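Local coordinates for protein 3'3'-cGAMP-specific phosphodiesterase 3 (Vibrio cholerae O1 biovar El Tor str. N16961, PDB 5Z7C) that is a mostly helical bacterial protein of the HD-domain family, with two regions of HD type in a single chain, at residues C48-H53 and Q203-F208; Y142-I147 and P184-G189; I320-A325 and T404-T409. The protein carries 2 engineered substitutions. All blocks are in the same frame, centred on the assembly; numbering follows the deposited sequence.

Interaction 1 of 3, residues C48-H53 and Q203-F208; sequences CWIGMH and QVFDVF
I50 and D206 mark the closest passage of the two helix backbones, their CA atoms 8.0 Å apart, and both helices run on beyond residues 48-53 and 203-208. A single methyl carries the contact. In I50, CG1 stands beside the backbone N (chi1 -63°), and the nearly extended second torsion sends CD1 outward to the other helix. That methyl arrives at the edge of the F205 ring, close to the ring plane, where CD1 of I50 is 3.7 Å from CD2 of F205; the two side chains are roughly perpendicular. CD1 of I50 also lies 4.0 Å from CB of D206, so it meets the aliphatic root of the aspartate and not its carboxylate. The carboxylate instead joins the start of helix 43-56: OD1 forms a salt bridge with R46 and OD2 a hydrogen bond with H43. Along helix 43-56 the polar grip of H43 and R46 on D206 is thus followed, one turn after R46, by the apolar contact of I50. Behind I50, ND1 of H53 donates to O of W49 at 2.7 Å, and both rings also meet F246. The contact joins helix 43-56 to helix 194-211 of the first HD-type region, consistent with the all-helical HD-domain fold.

Interaction 2 of 3, residues Y142-I147 and P184-G189; sequences YAQELI and PEQRKG
Q144 reaches from helix 141-160 to the loop at P184, the residue pair at which the backbones come nearest, with their CA atoms 5.9 Å apart. From CB the chain leaves with CG anti to the backbone N (chi1 -180°) and then bends at chi2 (88°), which turns the amide to the loop. CD of Q144 comes within 3.7 Å of O of P184. At the tip, NE2 of Q144 donates to O of P184 at 2.6 Å, lying in the carbonyl plane on a lone pair, although the N-H is bent well off the line to the acceptor (137°). On the other branch, OE1 of Q144 accepts a weak hydrogen bond from R183 and has NE2 of Q186 at 3.7 Å, too far to count as a bond. Helix and loop both belong to the first HD-type region, and the contact ties the segment between helices 165-168 and 194-211 to helix 141-160. One turn after Q144, CG2 of I147 is set against the proline ring, 3.8 Å from CD of P184, with the side chains about perpendicular. P184 follows a cis peptide bond, and its ring also rests on Q148 and C151 of the same helix. Further along the loop, R187 NE forms a salt bridge with E185 OE1 at 2.9 Å.

Interaction 3 of 3, residues I320-A325 and T404-T409; sequences IWLRRA and TRIITT
L322 on one helix and I407 on the other sit where the backbones pass closest, with 7.7 Å between their CA atoms. The axes of the two short segments stay 10.8 Å apart and cross at -47°, and small and branched aliphatic side chains meet between them. I407 supplies the main bump. Its CG1 lies beside the backbone N (chi1 -71°) and the extended second torsion (175°) pushes CD1 forward, into the shallow hollow between L322 and A325, residues one turn apart on the facing helix. There CD1 of I407 is 4.0 Å from CB of A325 and 4.1 Å from CD2 of L322. The alanine offers just its CB methyl as the floor of this hollow. This is a helix pair in the core of the second HD-type region, an all-helical fold, and it joins helix 316-328 to helix 397-416. L322 answers with a fork: while CD2 faces I407, the other methyl, CD1 of L322, lies 4.3 Å from CD1 of I406, so one leucine meets two consecutive isoleucines. I406 and I407 also rest on helix 297-311, which makes the junction three-sided. On the other flank of A325, its CB lies 3.9 Å above one face of the W321 ring, offset toward its rim. Away from the interface, O of R405 accepts from both N and OG1 of T409, which approach from opposite faces of its carbonyl plane.

In the fold
Interactions 1 and 3 are buried helix-to-helix contacts without a hydrogen bond between their segments, whereas interaction 2 is only partly buried and joins a helix to a loop through a side-chain-to-backbone bond. No helix is common to any two of them, although the loop of interaction 2 leads directly into helix 194-211, used in interaction 1. Interaction 3 is purely aliphatic, while interaction 1 adds an aromatic edge and has a polar clamp close by. Interactions 1 and 2 have centres about 22 Å apart; interaction 3, in the second HD-type region, lies on the opposite side of the chain's centre, about 35 and 41 Å from their centres.

Interaction 1 of 3, residues C48-H53 and Q203-F208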
ATOM      1  N   CYS A  48       1.247   0.361 -15.063  1.00 51.97           N
ATOM      2  CA  CYS A  48       2.392  -0.450 -15.366  1.00 52.95           C
ATOM      3  C   CYS A  48       2.242  -0.971 -16.740  1.00 49.30           C
ATOM      4  O   CYS A  48       3.160  -0.978 -17.516  1.00 50.79           O
ATOM      5  CB  CYS A  48       2.424  -1.638 -14.442  1.00 48.91           C
ATOM      6  SG  CYS A  48       4.136  -2.197 -14.162  1.00 50.37           S
ATOM      7  N   TRP A  49       1.064  -1.438 -17.021  1.00 45.09           N
ATOM      8  CA  TRP A  49       0.814  -1.972 -18.294  1.00 47.69           C
ATOM      9  C   TRP A  49       0.959  -0.923 -19.363  1.00 55.63           C
ATOM     10  O   TRP A  49       1.560  -1.179 -20.372  1.00 58.98           O
ATOM     11  CB  TRP A  49      -0.578  -2.547 -18.280  1.00 50.64           C
ATOM     12  CG  TRP A  49      -1.038  -2.950 -19.568  1.00 52.69           C
ATOM     13  CD1 TRP A  49      -1.686  -2.194 -20.438  1.00 58.34           C
ATOM     14  CD2 TRP A  49      -0.880  -4.217 -20.169  1.00 53.67           C
ATOM     15  NE1 TRP A  49      -1.964  -2.891 -21.555  1.00 61.64           N
ATOM     16  CE2 TRP A  49      -1.470  -4.150 -21.414  1.00 59.23           C
ATOM     17  CE3 TRP A  49      -0.296  -5.408 -19.774  1.00 57.59           C
ATOM     18  CZ2 TRP A  49      -1.498  -5.215 -22.270  1.00 58.47           C
ATOM     19  CZ3 TRP A  49      -0.324  -6.452 -20.621  1.00 54.52           C
ATOM     20  CH2 TRP A  49      -0.916  -6.357 -21.853  1.00 52.99           C
ATOM     21  N   ILE A  50       0.390   0.252 -19.164  1.00 54.01           N
ATOM     22  CA  ILE A  50       0.561   1.316 -20.119  1.00 54.96           C
ATOM     23  C   ILE A  50       1.991   1.759 -20.211  1.00 51.29           C
ATOM     24  O   ILE A  50       2.523   1.893 -21.271  1.00 47.45           O
ATOM     25  CB  ILE A  50      -0.280   2.516 -19.714  1.00 56.86           C
ATOM     26  CG1 ILE A  50      -1.748   2.151 -19.726  1.00 58.25           C
ATOM     27  CG2 ILE A  50      -0.076   3.678 -20.640  1.00 48.07           C
ATOM     28  CD1 ILE A  50      -2.584   3.131 -19.044  1.00 51.90           C
ATOM     29  N   GLY A  51       2.617   1.998 -19.086  1.00 50.02           N
ATOM     30  CA  GLY A  51       3.977   2.470 -19.081  1.00 48.10           C
ATOM     31  C   GLY A  51       4.993   1.540 -19.657  1.00 48.40           C
ATOM     32  O   GLY A  51       5.933   1.965 -20.260  1.00 47.02           O
ATOM     33  N   MET A  52       4.845   0.259 -19.404  1.00 39.64           N
ATOM     34  CA  MET A  52       5.764  -0.707 -19.961  1.00 40.08           C
ATOM     35  C   MET A  52       5.637  -0.714 -21.460  1.00 41.45           C
ATOM     36  O   MET A  52       6.599  -0.800 -22.172  1.00 42.25           O
ATOM     37  CB  MET A  52       5.561  -2.082 -19.354  1.00 39.53           C
ATOM     38  CG  MET A  52       6.196  -2.252 -18.003  1.00 38.45           C
ATOM     39  SD  MET A  52       7.876  -1.891 -17.909  1.00 38.64           S
ATOM     40  CE  MET A  52       8.476  -3.341 -18.561  1.00 39.43           C
ATOM     41  N   HIS A  53       4.423  -0.626 -21.938  1.00 50.85           N
ATOM     42  CA  HIS A  53       4.190  -0.590 -23.358  1.00 54.61           C
ATOM     43  C   HIS A  53       4.752   0.618 -24.066  1.00 55.53           C
ATOM     44  O   HIS A  53       5.167   0.511 -25.187  1.00 53.55           O
ATOM     45  CB  HIS A  53       2.728  -0.745 -23.654  1.00 55.42           C
ATOM     46  CG  HIS A  53       2.276  -2.158 -23.653  1.00 55.55           C
ATOM     47  ND1 HIS A  53       1.621  -2.725 -22.591  1.00 54.93           N
ATOM     48  CD2 HIS A  53       2.399  -3.130 -24.578  1.00 55.98           C
ATOM     49  CE1 HIS A  53       1.340  -3.980 -22.868  1.00 57.15           C
ATOM     50  NE2 HIS A  53       1.808  -4.251 -24.065  1.00 57.79           N
ATOM     51  N   GLN A 203       0.014   7.464 -16.088  1.00 53.20           N
ATOM     52  CA  GLN A 203      -0.905   7.644 -14.994  1.00 53.59           C
ATOM     53  C   GLN A 203      -2.111   8.466 -15.328  1.00 61.22           C
ATOM     54  O   GLN A 203      -3.207   8.114 -14.978  1.00 63.76           O
ATOM     55  CB  GLN A 203      -0.156   8.313 -13.873  1.00 51.78           C
ATOM     56  CG  GLN A 203      -0.983   8.718 -12.722  1.00 54.79           C
ATOM     57  CD  GLN A 203      -0.301   9.738 -11.918  1.00 62.11           C
ATOM     58  OE1 GLN A 203       0.835   9.569 -11.538  1.00 65.72           O
ATOM     59  NE2 GLN A 203      -0.976  10.819 -11.656  1.00 66.25           N
ATOM     60  N   VAL A 204      -1.900   9.600 -15.960  1.00 60.22           N
ATOM     61  CA  VAL A 204      -3.000  10.467 -16.294  1.00 55.44           C
ATOM     62  C   VAL A 204      -3.905   9.751 -17.241  1.00 54.63           C
ATOM     63  O   VAL A 204      -5.098   9.835 -17.128  1.00 59.06           O
ATOM     64  CB  VAL A 204      -2.510  11.740 -16.922  1.00 52.51           C
ATOM     65  CG1 VAL A 204      -3.641  12.591 -17.305  1.00 50.75           C
ATOM     66  CG2 VAL A 204      -1.641  12.454 -15.971  1.00 48.55           C
ATOM     67  N   PHE A 205      -3.330   9.035 -18.173  1.00 49.70           N
ATOM     68  CA  PHE A 205      -4.127   8.395 -19.177  1.00 54.69           C
ATOM     69  C   PHE A 205      -5.059   7.400 -18.584  1.00 60.44           C
ATOM     70  O   PHE A 205      -6.182   7.286 -19.008  1.00 67.92           O
ATOM     71  CB  PHE A 205      -3.249   7.690 -20.170  1.00 48.84           C
ATOM     72  CG  PHE A 205      -4.005   6.979 -21.212  1.00 54.78           C
ATOM     73  CD1 PHE A 205      -4.494   7.639 -22.292  1.00 54.65           C
ATOM     74  CD2 PHE A 205      -4.236   5.651 -21.112  1.00 57.66           C
ATOM     75  CE1 PHE A 205      -5.188   6.982 -23.239  1.00 56.91           C
ATOM     76  CE2 PHE A 205      -4.929   5.006 -22.063  1.00 59.97           C
ATOM     77  CZ  PHE A 205      -5.405   5.675 -23.123  1.00 60.25           C
ATOM     78  N   ASP A 206      -4.587   6.657 -17.611  1.00 60.48           N
ATOM     79  CA  ASP A 206      -5.420   5.660 -17.012  1.00 61.96           C
ATOM     80  C   ASP A 206      -6.595   6.306 -16.342  1.00 61.81           C
ATOM     81  O   ASP A 206      -7.704   5.831 -16.455  1.00 61.51           O
ATOM     82  CB  ASP A 206      -4.628   4.841 -16.004  1.00 60.90           C
ATOM     83  CG  ASP A 206      -5.438   3.748 -15.396  1.00 60.72           C
ATOM     84  OD1 ASP A 206      -5.929   2.904 -16.136  1.00 58.93           O
ATOM     85  OD2 ASP A 206      -5.611   3.731 -14.176  1.00 57.04           O
ATOM     86  N   VAL A 207      -6.369   7.403 -15.648  1.00 66.78           N
ATOM     87  CA  VAL A 207      -7.445   7.998 -14.891  1.00 67.40           C
ATOM     88  C   VAL A 207      -8.544   8.411 -15.819  1.00 71.41           C
ATOM     89  O   VAL A 207      -9.694   8.245 -15.513  1.00 77.53           O
ATOM     90  CB  VAL A 207      -6.974   9.218 -14.119  1.00 65.25           C
ATOM     91  CG1 VAL A 207      -8.105   9.867 -13.409  1.00 59.99           C
ATOM     92  CG2 VAL A 207      -5.948   8.830 -13.129  1.00 62.38           C
ATOM     93  N   PHE A 208      -8.191   9.024 -16.923  1.00 74.37           N
ATOM     94  CA  PHE A 208      -9.179   9.355 -17.922  1.00 82.15           C
ATOM     95  C   PHE A 208      -9.770   8.170 -18.608  1.00 86.31           C
ATOM     96  O   PHE A 208     -10.937   8.122 -18.891  1.00 89.71           O
ATOM     97  CB  PHE A 208      -8.640  10.374 -18.890  1.00 82.64           C
ATOM     98  CG  PHE A 208      -8.601  11.723 -18.313  1.00 78.75           C
ATOM     99  CD1 PHE A 208      -7.591  12.081 -17.476  1.00 75.99           C
ATOM    100  CD2 PHE A 208      -9.615  12.603 -18.533  1.00 80.21           C
ATOM    101  CE1 PHE A 208      -7.566  13.297 -16.915  1.00 79.47           C
ATOM    102  CE2 PHE A 208      -9.586  13.825 -17.969  1.00 82.00           C
ATOM    103  CZ  PHE A 208      -8.557  14.171 -17.154  1.00 80.60           C
TER

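Interaction 2 of 3, residues Y142-I147 and P184-G189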
ATOM      1  N   TYR A 142       2.402  25.716  -0.475  1.00 60.63           N
ATOM      2  CA  TYR A 142       1.913  24.525   0.125  1.00 57.95           C
ATOM      3  C   TYR A 142       2.072  23.376  -0.828  1.00 61.08           C
ATOM      4  O   TYR A 142       2.564  22.333  -0.474  1.00 60.35           O
ATOM      5  CB  TYR A 142       0.451  24.717   0.416  1.00 58.25           C
ATOM      6  CG  TYR A 142      -0.273  23.485   0.796  1.00 59.47           C
ATOM      7  CD1 TYR A 142       0.138  22.722   1.841  1.00 59.46           C
ATOM      8  CD2 TYR A 142      -1.390  23.095   0.125  1.00 63.09           C
ATOM      9  CE1 TYR A 142      -0.527  21.615   2.186  1.00 60.10           C
ATOM     10  CE2 TYR A 142      -2.057  21.988   0.471  1.00 62.80           C
ATOM     11  CZ  TYR A 142      -1.623  21.254   1.497  1.00 61.42           C
ATOM     12  OH  TYR A 142      -2.308  20.145   1.830  1.00 62.60           O
ATOM     13  N   ALA A 143       1.646  23.568  -2.056  1.00 60.24           N
ATOM     14  CA  ALA A 143       1.681  22.507  -3.021  1.00 54.81           C
ATOM     15  C   ALA A 143       3.101  22.085  -3.220  1.00 52.52           C
ATOM     16  O   ALA A 143       3.373  20.927  -3.376  1.00 56.61           O
ATOM     17  CB  ALA A 143       1.097  22.959  -4.289  1.00 54.13           C
ATOM     18  N   GLN A 144       4.005  23.025  -3.225  1.00 57.13           N
ATOM     19  CA  GLN A 144       5.382  22.691  -3.378  1.00 59.01           C
ATOM     20  C   GLN A 144       5.862  21.848  -2.229  1.00 63.22           C
ATOM     21  O   GLN A 144       6.670  20.981  -2.412  1.00 65.97           O
ATOM     22  CB  GLN A 144       6.202  23.949  -3.481  1.00 61.17           C
ATOM     23  CG  GLN A 144       7.660  23.708  -3.643  1.00 65.61           C
ATOM     24  CD  GLN A 144       8.057  23.555  -5.062  1.00 68.06           C
ATOM     25  OE1 GLN A 144       7.246  23.713  -5.962  1.00 65.24           O
ATOM     26  NE2 GLN A 144       9.304  23.226  -5.283  1.00 71.80           N
ATOM     27  N   GLU A 145       5.432  22.156  -1.026  1.00 59.34           N
ATOM     28  CA  GLU A 145       5.824  21.370   0.116  1.00 61.00           C
ATOM     29  C   GLU A 145       5.268  19.986   0.022  1.00 57.52           C
ATOM     30  O   GLU A 145       5.904  19.034   0.386  1.00 58.63           O
ATOM     31  CB  GLU A 145       5.363  22.021   1.405  1.00 64.12           C
ATOM     32  CG  GLU A 145       6.196  23.181   1.826  1.00 70.99           C
ATOM     33  CD  GLU A 145       7.637  22.839   1.918  1.00 78.14           C
ATOM     34  OE1 GLU A 145       7.952  21.844   2.571  1.00 80.24           O
ATOM     35  OE2 GLU A 145       8.464  23.560   1.350  1.00 82.30           O
ATOM     36  N   LEU A 146       4.047  19.886  -0.429  1.00 53.20           N
ATOM     37  CA  LEU A 146       3.402  18.623  -0.497  1.00 51.04           C
ATOM     38  C   LEU A 146       4.111  17.691  -1.431  1.00 57.81           C
ATOM     39  O   LEU A 146       4.343  16.550  -1.106  1.00 58.96           O
ATOM     40  CB  LEU A 146       2.048  18.866  -1.077  1.00 52.73           C
ATOM     41  CG  LEU A 146       0.995  17.907  -0.643  1.00 54.53           C
ATOM     42  CD1 LEU A 146       0.941  17.930   0.814  1.00 54.40           C
ATOM     43  CD2 LEU A 146      -0.264  18.385  -1.204  1.00 55.06           C
ATOM     44  N   ILE A 147       4.413  18.161  -2.622  1.00 55.38           N
ATOM     45  CA  ILE A 147       5.083  17.327  -3.576  1.00 52.87           C
ATOM     46  C   ILE A 147       6.448  16.961  -3.080  1.00 53.56           C
ATOM     47  O   ILE A 147       6.849  15.833  -3.183  1.00 57.49           O
ATOM     48  CB  ILE A 147       5.213  18.028  -4.914  1.00 54.59           C
ATOM     49  CG1 ILE A 147       3.855  18.254  -5.518  1.00 49.54           C
ATOM     50  CG2 ILE A 147       5.968  17.207  -5.880  1.00 46.89           C
ATOM     51  CD1 ILE A 147       3.058  17.056  -5.572  1.00 51.36           C
ATOM     52  N   PRO A 184       8.869  19.071  -7.874  1.00 57.67           N
ATOM     53  CA  PRO A 184       9.244  20.233  -7.103  1.00 58.02           C
ATOM     54  C   PRO A 184      10.396  21.009  -7.663  1.00 59.95           C
ATOM     55  O   PRO A 184      10.751  21.992  -7.066  1.00 66.79           O
ATOM     56  CB  PRO A 184       9.725  19.596  -5.826  1.00 49.95           C
ATOM     57  CG  PRO A 184      10.356  18.403  -6.291  1.00 49.73           C
ATOM     58  CD  PRO A 184       9.450  17.863  -7.307  1.00 46.29           C
ATOM     59  N   GLU A 185      11.033  20.543  -8.712  1.00 62.59           N
ATOM     60  CA  GLU A 185      12.216  21.209  -9.196  1.00 66.75           C
ATOM     61  C   GLU A 185      12.057  22.031 -10.451  1.00 67.66           C
ATOM     62  O   GLU A 185      12.995  22.669 -10.876  1.00 73.19           O
ATOM     63  CB  GLU A 185      13.312  20.199  -9.430  1.00 66.08           C
ATOM     64  CG  GLU A 185      14.009  19.740  -8.215  1.00 67.85           C
ATOM     65  CD  GLU A 185      14.926  18.613  -8.524  1.00 77.90           C
ATOM     66  OE1 GLU A 185      14.503  17.698  -9.234  1.00 81.01           O
ATOM     67  OE2 GLU A 185      16.072  18.631  -8.074  1.00 80.92           O
ATOM     68  N   GLN A 186      10.891  22.014 -11.049  1.00 66.99           N
ATOM     69  CA  GLN A 186      10.697  22.770 -12.247  1.00 69.78           C
ATOM     70  C   GLN A 186      11.661  22.394 -13.357  1.00 76.10           C
ATOM     71  O   GLN A 186      12.187  23.242 -14.040  1.00 77.49           O
ATOM     72  CB  GLN A 186      10.833  24.225 -11.911  1.00 69.57           C
ATOM     73  CG  GLN A 186       9.581  24.812 -11.366  1.00 76.14           C
ATOM     74  CD  GLN A 186       9.427  24.560  -9.904  1.00 86.40           C
ATOM     75  OE1 GLN A 186      10.357  24.730  -9.137  1.00 91.56           O
ATOM     76  NE2 GLN A 186       8.245  24.157  -9.504  1.00 87.79           N
ATOM     77  N   ARG A 187      11.884  21.104 -13.519  1.00 63.33           N
ATOM     78  CA  ARG A 187      12.632  20.565 -14.624  1.00 63.31           C
ATOM     79  C   ARG A 187      11.821  20.624 -15.872  1.00 64.34           C
ATOM     80  O   ARG A 187      10.613  20.500 -15.831  1.00 58.29           O
ATOM     81  CB  ARG A 187      12.948  19.118 -14.369  1.00 61.41           C
ATOM     82  CG  ARG A 187      14.007  18.883 -13.374  1.00 62.55           C
ATOM     83  CD  ARG A 187      14.181  17.430 -13.178  1.00 62.01           C
ATOM     84  NE  ARG A 187      15.032  17.171 -12.052  1.00 65.08           N
ATOM     85  CZ  ARG A 187      16.334  17.025 -12.147  1.00 72.38           C
ATOM     86  NH1 ARG A 187      16.907  17.100 -13.322  1.00 76.90           N
ATOM     87  NH2 ARG A 187      17.060  16.801 -11.075  1.00 73.25           N
ATOM     88  N   LYS A 188      12.488  20.808 -17.008  1.00 92.65           N
ATOM     89  CA  LYS A 188      11.795  20.895 -18.290  1.00 94.38           C
ATOM     90  C   LYS A 188      12.445  20.016 -19.355  1.00 93.07           C
ATOM     91  O   LYS A 188      13.666  19.872 -19.395  1.00 93.40           O
ATOM     92  CB  LYS A 188      11.739  22.347 -18.771  1.00 97.24           C
ATOM     93  CG  LYS A 188      12.903  23.203 -18.298  1.00101.89           C
ATOM     94  CD  LYS A 188      12.641  24.678 -18.549  1.00106.35           C
ATOM     95  CE  LYS A 188      11.417  25.159 -17.789  1.00105.73           C
ATOM     96  NZ  LYS A 188      10.927  26.471 -18.296  1.00108.74           N
ATOM     97  N   GLY A 189      11.614  19.455 -20.227  1.00 55.84           N
ATOM     98  CA  GLY A 189      12.088  18.651 -21.338  1.00 56.18           C
ATOM     99  C   GLY A 189      12.759  17.359 -20.924  1.00 63.34           C
ATOM    100  O   GLY A 189      12.157  16.518 -20.253  1.00 60.43           O
TER

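Interaction 3 of 3, residues I320-A325 and T404-T409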
ATOM      1  N   ILE A 320       7.532 -16.589  11.790  1.00 56.48           N
ATOM      2  CA  ILE A 320       8.163 -15.524  11.065  1.00 48.55           C
ATOM      3  C   ILE A 320       7.275 -14.985  10.001  1.00 49.35           C
ATOM      4  O   ILE A 320       7.250 -13.809   9.796  1.00 48.87           O
ATOM      5  CB  ILE A 320       9.415 -16.003  10.411  1.00 49.25           C
ATOM      6  CG1 ILE A 320      10.334 -16.601  11.450  1.00 56.80           C
ATOM      7  CG2 ILE A 320      10.121 -14.882   9.798  1.00 47.19           C
ATOM      8  CD1 ILE A 320      11.641 -17.035  10.896  1.00 52.45           C
ATOM      9  N   TRP A 321       6.586 -15.843   9.296  1.00 45.33           N
ATOM     10  CA  TRP A 321       5.627 -15.371   8.349  1.00 47.62           C
ATOM     11  C   TRP A 321       4.508 -14.668   9.042  1.00 49.68           C
ATOM     12  O   TRP A 321       3.973 -13.721   8.548  1.00 46.13           O
ATOM     13  CB  TRP A 321       5.065 -16.504   7.512  1.00 49.86           C
ATOM     14  CG  TRP A 321       4.084 -16.005   6.564  1.00 53.70           C
ATOM     15  CD1 TRP A 321       2.852 -16.465   6.357  1.00 55.99           C
ATOM     16  CD2 TRP A 321       4.237 -14.865   5.750  1.00 61.10           C
ATOM     17  NE1 TRP A 321       2.223 -15.710   5.423  1.00 61.86           N
ATOM     18  CE2 TRP A 321       3.062 -14.712   5.034  1.00 65.91           C
ATOM     19  CE3 TRP A 321       5.275 -13.960   5.541  1.00 60.47           C
ATOM     20  CZ2 TRP A 321       2.884 -13.694   4.129  1.00 67.13           C
ATOM     21  CZ3 TRP A 321       5.100 -12.961   4.649  1.00 56.54           C
ATOM     22  CH2 TRP A 321       3.921 -12.831   3.947  1.00 61.08           C
ATOM     23  N   LEU A 322       4.094 -15.220  10.155  1.00 46.51           N
ATOM     24  CA  LEU A 322       2.924 -14.742  10.827  1.00 49.40           C
ATOM     25  C   LEU A 322       3.101 -13.336  11.295  1.00 50.68           C
ATOM     26  O   LEU A 322       2.200 -12.542  11.228  1.00 48.43           O
ATOM     27  CB  LEU A 322       2.633 -15.634  11.993  1.00 48.96           C
ATOM     28  CG  LEU A 322       1.822 -16.844  11.624  1.00 50.29           C
ATOM     29  CD1 LEU A 322       1.779 -17.747  12.775  1.00 50.74           C
ATOM     30  CD2 LEU A 322       0.471 -16.414  11.258  1.00 53.20           C
ATOM     31  N   ARG A 323       4.272 -13.038  11.804  1.00 44.31           N
ATOM     32  CA  ARG A 323       4.576 -11.700  12.215  1.00 40.70           C
ATOM     33  C   ARG A 323       4.607 -10.700  11.108  1.00 38.75           C
ATOM     34  O   ARG A 323       4.167  -9.615  11.280  1.00 41.74           O
ATOM     35  CB  ARG A 323       5.870 -11.686  12.985  1.00 40.10           C
ATOM     36  CG  ARG A 323       5.747 -12.380  14.276  1.00 45.32           C
ATOM     37  CD  ARG A 323       6.931 -12.195  15.118  1.00 44.60           C
ATOM     38  NE  ARG A 323       8.099 -12.815  14.543  1.00 50.95           N
ATOM     39  CZ  ARG A 323       8.555 -14.011  14.875  1.00 51.16           C
ATOM     40  NH1 ARG A 323       7.938 -14.740  15.767  1.00 54.19           N
ATOM     41  NH2 ARG A 323       9.627 -14.481  14.298  1.00 52.97           N
ATOM     42  N   ARG A 324       5.197 -11.043   9.989  1.00 48.65           N
ATOM     43  CA  ARG A 324       5.134 -10.190   8.830  1.00 48.06           C
ATOM     44  C   ARG A 324       3.743 -10.071   8.312  1.00 47.54           C
ATOM     45  O   ARG A 324       3.305  -9.022   7.952  1.00 46.33           O
ATOM     46  CB  ARG A 324       6.039 -10.713   7.752  1.00 44.71           C
ATOM     47  CG  ARG A 324       7.331 -11.173   8.272  1.00 45.28           C
ATOM     48  CD  ARG A 324       8.317 -11.328   7.176  1.00 45.25           C
ATOM     49  NE  ARG A 324       9.665 -11.213   7.685  1.00 47.12           N
ATOM     50  CZ  ARG A 324      10.641 -12.042   7.384  1.00 50.49           C
ATOM     51  NH1 ARG A 324      10.417 -13.050   6.586  1.00 46.64           N
ATOM     52  NH2 ARG A 324      11.831 -11.863   7.894  1.00 50.33           N
ATOM     53  N   ALA A 325       3.048 -11.171   8.285  1.00 40.89           N
ATOM     54  CA  ALA A 325       1.733 -11.203   7.728  1.00 42.89           C
ATOM     55  C   ALA A 325       0.869 -10.287   8.523  1.00 48.06           C
ATOM     56  O   ALA A 325      -0.040  -9.698   8.007  1.00 49.39           O
ATOM     57  CB  ALA A 325       1.204 -12.568   7.779  1.00 43.21           C
ATOM     58  N   THR A 404      -5.281 -17.284   9.281  1.00 63.96           N
ATOM     59  CA  THR A 404      -6.329 -16.303   9.332  1.00 64.47           C
ATOM     60  C   THR A 404      -6.956 -16.294  10.676  1.00 65.87           C
ATOM     61  O   THR A 404      -7.326 -15.256  11.197  1.00 65.65           O
ATOM     62  CB  THR A 404      -7.374 -16.587   8.309  1.00 63.88           C
ATOM     63  OG1 THR A 404      -6.757 -16.600   7.039  1.00 66.63           O
ATOM     64  CG2 THR A 404      -8.383 -15.519   8.291  1.00 63.80           C
ATOM     65  N   ARG A 405      -7.138 -17.475  11.217  1.00 65.69           N
ATOM     66  CA  ARG A 405      -7.730 -17.562  12.516  1.00 66.91           C
ATOM     67  C   ARG A 405      -6.866 -16.940  13.578  1.00 69.29           C
ATOM     68  O   ARG A 405      -7.376 -16.239  14.418  1.00 71.47           O
ATOM     69  CB  ARG A 405      -8.062 -19.004  12.848  1.00 66.77           C
ATOM     70  CG  ARG A 405      -9.516 -19.303  12.655  1.00 65.18           C
ATOM     71  CD  ARG A 405      -9.737 -20.657  12.071  1.00 80.32           C
ATOM     72  NE  ARG A 405      -8.811 -21.632  12.604  1.00 82.47           N
ATOM     73  CZ  ARG A 405      -8.324 -22.640  11.906  1.00 84.64           C
ATOM     74  NH1 ARG A 405      -8.680 -22.796  10.652  1.00 83.91           N
ATOM     75  NH2 ARG A 405      -7.483 -23.486  12.458  1.00 84.37           N
ATOM     76  N   ILE A 406      -5.574 -17.198  13.558  1.00 51.38           N
ATOM     77  CA  ILE A 406      -4.746 -16.606  14.563  1.00 46.61           C
ATOM     78  C   ILE A 406      -4.741 -15.109  14.453  1.00 51.34           C
ATOM     79  O   ILE A 406      -4.998 -14.432  15.408  1.00 53.86           O
ATOM     80  CB  ILE A 406      -3.336 -17.072  14.377  1.00 45.57           C
ATOM     81  CG1 ILE A 406      -3.288 -18.574  14.513  1.00 49.92           C
ATOM     82  CG2 ILE A 406      -2.420 -16.468  15.392  1.00 47.40           C
ATOM     83  CD1 ILE A 406      -1.927 -19.129  14.490  1.00 46.43           C
ATOM     84  N   ILE A 407      -4.425 -14.596  13.291  1.00 48.90           N
ATOM     85  CA  ILE A 407      -4.286 -13.182  13.123  1.00 48.30           C
ATOM     86  C   ILE A 407      -5.589 -12.509  13.404  1.00 49.82           C
ATOM     87  O   ILE A 407      -5.630 -11.440  13.950  1.00 46.96           O
ATOM     88  CB  ILE A 407      -3.783 -12.869  11.727  1.00 49.12           C
ATOM     89  CG1 ILE A 407      -2.341 -13.298  11.631  1.00 41.72           C
ATOM     90  CG2 ILE A 407      -3.859 -11.413  11.417  1.00 41.60           C
ATOM     91  CD1 ILE A 407      -1.790 -13.161  10.320  1.00 55.98           C
ATOM     92  N   THR A 408      -6.660 -13.129  12.981  1.00 69.25           N
ATOM     93  CA  THR A 408      -7.968 -12.546  13.155  1.00 72.55           C
ATOM     94  C   THR A 408      -8.318 -12.432  14.618  1.00 71.39           C
ATOM     95  O   THR A 408      -8.861 -11.444  15.065  1.00 73.28           O
ATOM     96  CB  THR A 408      -8.989 -13.375  12.436  1.00 70.32           C
ATOM     97  OG1 THR A 408      -8.951 -14.700  12.967  1.00 72.60           O
ATOM     98  CG2 THR A 408      -8.644 -13.432  11.001  1.00 66.95           C
ATOM     99  N   THR A 409      -7.976 -13.460  15.365  1.00 58.79           N
ATOM    100  CA  THR A 409      -8.241 -13.493  16.772  1.00 56.92           C
ATOM    101  C   THR A 409      -7.499 -12.362  17.427  1.00 58.45           C
ATOM    102  O   THR A 409      -8.017 -11.702  18.279  1.00 54.63           O
ATOM    103  CB  THR A 409      -7.786 -14.824  17.340  1.00 59.33           C
ATOM    104  OG1 THR A 409      -8.685 -15.836  16.902  1.00 63.81           O
ATOM    105  CG2 THR A 409      -7.798 -14.826  18.827  1.00 57.54           C
TER